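Local coordinates for bifunctional protein FolD (Thermus thermophilus, PDB 6V6Y) that probably catalyses the NADP-dependent oxidation of 5,10-methylenetetrahydrofolate and the hydrolysis of the resulting methenyl form to 10-formyltetrahydrofolate, at residues 35-40 / 96-101. Sequence-based numbering, arbitrary orientation.
Sequences IRLGED and PLPPHI
L37 meets the loop 96-101 at the C-terminal end of strand 31-37, the middle strand of the three-stranded parallel sheet in the FolD catalytic domain. Backbone bonds of I35 to L92 of strand 90-93 and to Q94 just beyond tie this strand to the start of the connection to helix 103-109. No hydrogen bond crosses; the contact is mainly van der Waals packing around L37. Its CB lies 4.0 Å from P98 CD, and the side chain crosses the pyrrolidine at about a right angle. Beyond CG, CD1 approaches L97 CD2 at a loose 4.4 Å, while CD2 packs on P98 CG at 4.0 Å. CD2 also meets I101 CD1 tip to tip, at 3.6 Å the closest approach between the two segments. I101 reaches it because CG1 stands anti to its carbonyl carbon (chi1 -72°) and a type I turn, P98 to I101, brings it beside P98. L75 of helix 72-84 touches both side chains. P96, after a cis peptide bond, brings its CD to 4.3 Å from D40 OD2, which is hydrogen-bonded to S43 OG in the helix D40 N-caps. The P96 side chain is about 9 Å from bound NADP, so the contact packs near the cofactor without binding it. R36 CB points away from the loop; NH1 donates in the carbonyl plane to G38 O (2.9 Å) and, weakly at a bent 131°, to salt-bridge partner E39 OE2 (2.9 Å).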
ATOM      1  N   ILE A  35      16.714   4.419  19.540  1.00 45.13           N
ATOM      2  CA  ILE A  35      17.310   5.748  19.482  1.00 47.41           C
ATOM      3  C   ILE A  35      16.238   6.777  19.803  1.00 49.85           C
ATOM      4  O   ILE A  35      15.146   6.741  19.221  1.00 49.42           O
ATOM      5  CB  ILE A  35      17.916   6.028  18.095  1.00 49.27           C
ATOM      6  CG1 ILE A  35      19.082   5.081  17.802  1.00 47.09           C
ATOM      7  CG2 ILE A  35      18.349   7.479  17.992  1.00 46.91           C
ATOM      8  CD1 ILE A  35      19.594   5.180  16.361  1.00 42.11           C
ATOM      9  N   ARG A  36      16.553   7.706  20.705  1.00 47.34           N
ATOM     10  CA  ARG A  36      15.664   8.818  21.019  1.00 46.60           C
ATOM     11  C   ARG A  36      16.468  10.111  21.026  1.00 51.43           C
ATOM     12  O   ARG A  36      17.557  10.169  21.613  1.00 49.54           O
ATOM     13  CB  ARG A  36      14.961   8.623  22.371  1.00 46.80           C
ATOM     14  CG  ARG A  36      14.506   9.932  23.000  1.00 48.91           C
ATOM     15  CD  ARG A  36      13.524   9.743  24.157  1.00 48.00           C
ATOM     16  NE  ARG A  36      14.098   9.035  25.305  1.00 52.69           N
ATOM     17  CZ  ARG A  36      14.747   9.606  26.325  1.00 52.30           C
ATOM     18  NH1 ARG A  36      14.950  10.915  26.369  1.00 48.69           N
ATOM     19  NH2 ARG A  36      15.201   8.854  27.320  1.00 55.99           N
ATOM     20  N   LEU A  37      15.945  11.136  20.356  1.00 48.47           N
ATOM     21  CA  LEU A  37      16.498  12.482  20.408  1.00 51.15           C
ATOM     22  C   LEU A  37      15.614  13.333  21.312  1.00 53.76           C
ATOM     23  O   LEU A  37      14.387  13.286  21.200  1.00 53.92           O
ATOM     24  CB  LEU A  37      16.592  13.095  19.007  1.00 51.56           C
ATOM     25  CG  LEU A  37      17.914  12.827  18.270  1.00 52.36           C
ATOM     26  CD1 LEU A  37      18.046  11.350  17.880  1.00 50.57           C
ATOM     27  CD2 LEU A  37      18.094  13.718  17.044  1.00 53.19           C
ATOM     28  N   GLY A  38      16.231  14.082  22.232  1.00 53.07           N
ATOM     29  CA  GLY A  38      15.471  14.998  23.069  1.00 51.02           C
ATOM     30  C   GLY A  38      14.743  14.301  24.200  1.00 54.27           C
ATOM     31  O   GLY A  38      14.953  13.117  24.480  1.00 51.37           O
ATOM     32  N   GLU A  39      13.836  15.047  24.837  1.00 55.88           N
ATOM     33  CA  GLU A  39      13.216  14.623  26.087  1.00 57.15           C
ATOM     34  C   GLU A  39      11.690  14.770  26.054  1.00 60.33           C
ATOM     35  O   GLU A  39      11.064  15.097  27.067  1.00 56.26           O
ATOM     36  CB  GLU A  39      13.803  15.401  27.267  1.00 55.51           C
ATOM     37  CG  GLU A  39      15.309  15.160  27.517  1.00 55.56           C
ATOM     38  CD  GLU A  39      15.633  13.706  27.887  1.00 59.44           C
ATOM     39  OE1 GLU A  39      14.935  13.129  28.750  1.00 64.61           O
ATOM     40  OE2 GLU A  39      16.590  13.136  27.316  1.00 59.87           O
ATOM     41  N   ASP A  40      11.058  14.508  24.911  1.00 60.22           N
ATOM     42  CA  ASP A  40       9.598  14.587  24.853  1.00 64.30           C
ATOM     43  C   ASP A  40       8.991  13.583  25.833  1.00 61.37           C
ATOM     44  O   ASP A  40       9.311  12.384  25.766  1.00 58.59           O
ATOM     45  CB  ASP A  40       9.075  14.329  23.435  1.00 60.73           C
ATOM     46  CG  ASP A  40       7.549  14.147  23.394  1.00 63.22           C
ATOM     47  OD1 ASP A  40       6.832  14.949  24.028  1.00 63.20           O
ATOM     48  OD2 ASP A  40       7.067  13.194  22.734  1.00 60.86           O
ATOM     49  N   PRO A  96       8.176  11.498  17.472  1.00 53.98           N
ATOM     50  CA  PRO A  96       8.635  12.340  16.364  1.00 53.57           C
ATOM     51  C   PRO A  96      10.087  12.758  16.474  1.00 53.94           C
ATOM     52  O   PRO A  96      10.617  12.909  17.572  1.00 55.72           O
ATOM     53  CB  PRO A  96       7.738  13.568  16.476  1.00 53.87           C
ATOM     54  CG  PRO A  96       7.541  13.705  17.954  1.00 52.76           C
ATOM     55  CD  PRO A  96       7.523  12.301  18.523  1.00 52.26           C
ATOM     56  N   LEU A  97      10.723  12.949  15.337  1.00 52.95           N
ATOM     57  CA  LEU A  97      12.051  13.512  15.331  1.00 55.26           C
ATOM     58  C   LEU A  97      11.956  15.033  15.364  1.00 55.70           C
ATOM     59  O   LEU A  97      10.933  15.604  14.983  1.00 58.33           O
ATOM     60  CB  LEU A  97      12.811  13.022  14.100  1.00 53.40           C
ATOM     61  CG  LEU A  97      13.327  11.602  14.324  1.00 53.65           C
ATOM     62  CD1 LEU A  97      13.773  10.932  13.036  1.00 50.49           C
ATOM     63  CD2 LEU A  97      14.474  11.671  15.313  1.00 54.25           C
ATOM     64  N   PRO A  98      12.988  15.711  15.859  1.00 57.83           N
ATOM     65  CA  PRO A  98      12.975  17.180  15.880  1.00 59.52           C
ATOM     66  C   PRO A  98      12.938  17.756  14.473  1.00 61.91           C
ATOM     67  O   PRO A  98      13.354  17.101  13.504  1.00 61.75           O
ATOM     68  CB  PRO A  98      14.283  17.539  16.605  1.00 60.77           C
ATOM     69  CG  PRO A  98      15.114  16.311  16.554  1.00 58.80           C
ATOM     70  CD  PRO A  98      14.152  15.166  16.568  1.00 59.41           C
ATOM     71  N   PRO A  99      12.439  18.988  14.325  1.00 64.51           N
ATOM     72  CA  PRO A  99      12.143  19.518  12.980  1.00 60.34           C
ATOM     73  C   PRO A  99      13.343  19.642  12.061  1.00 62.78           C
ATOM     74  O   PRO A  99      13.172  19.607  10.834  1.00 64.74           O
ATOM     75  CB  PRO A  99      11.544  20.896  13.285  1.00 59.77           C
ATOM     76  CG  PRO A  99      10.980  20.769  14.642  1.00 61.98           C
ATOM     77  CD  PRO A  99      11.881  19.836  15.390  1.00 60.29           C
ATOM     78  N   HIS A 100      14.553  19.805  12.599  1.00 59.57           N
ATOM     79  CA  HIS A 100      15.715  19.990  11.743  1.00 56.45           C
ATOM     80  C   HIS A 100      16.152  18.702  11.059  1.00 59.69           C
ATOM     81  O   HIS A 100      17.128  18.722  10.292  1.00 59.34           O
ATOM     82  CB  HIS A 100      16.871  20.598  12.548  1.00 58.60           C
ATOM     83  CG  HIS A 100      17.550  19.639  13.483  1.00 58.26           C
ATOM     84  ND1 HIS A 100      17.117  19.425  14.773  1.00 58.01           N
ATOM     85  CD2 HIS A 100      18.645  18.858  13.318  1.00 56.22           C
ATOM     86  CE1 HIS A 100      17.911  18.548  15.363  1.00 58.00           C
ATOM     87  NE2 HIS A 100      18.842  18.184  14.500  1.00 59.74           N
ATOM     88  N   ILE A 101      15.432  17.604  11.289  1.00 60.82           N
ATOM     89  CA  ILE A 101      15.809  16.274  10.822  1.00 62.38           C
ATOM     90  C   ILE A 101      14.735  15.770   9.867  1.00 56.17           C
ATOM     91  O   ILE A 101      13.538  15.848  10.172  1.00 54.80           O
ATOM     92  CB  ILE A 101      16.007  15.302  12.002  1.00 59.11           C
ATOM     93  CG1 ILE A 101      17.301  15.663  12.743  1.00 61.29           C
ATOM     94  CG2 ILE A 101      16.001  13.847  11.524  1.00 52.55           C
ATOM     95  CD1 ILE A 101      17.904  14.554  13.549  1.00 60.34           C
TER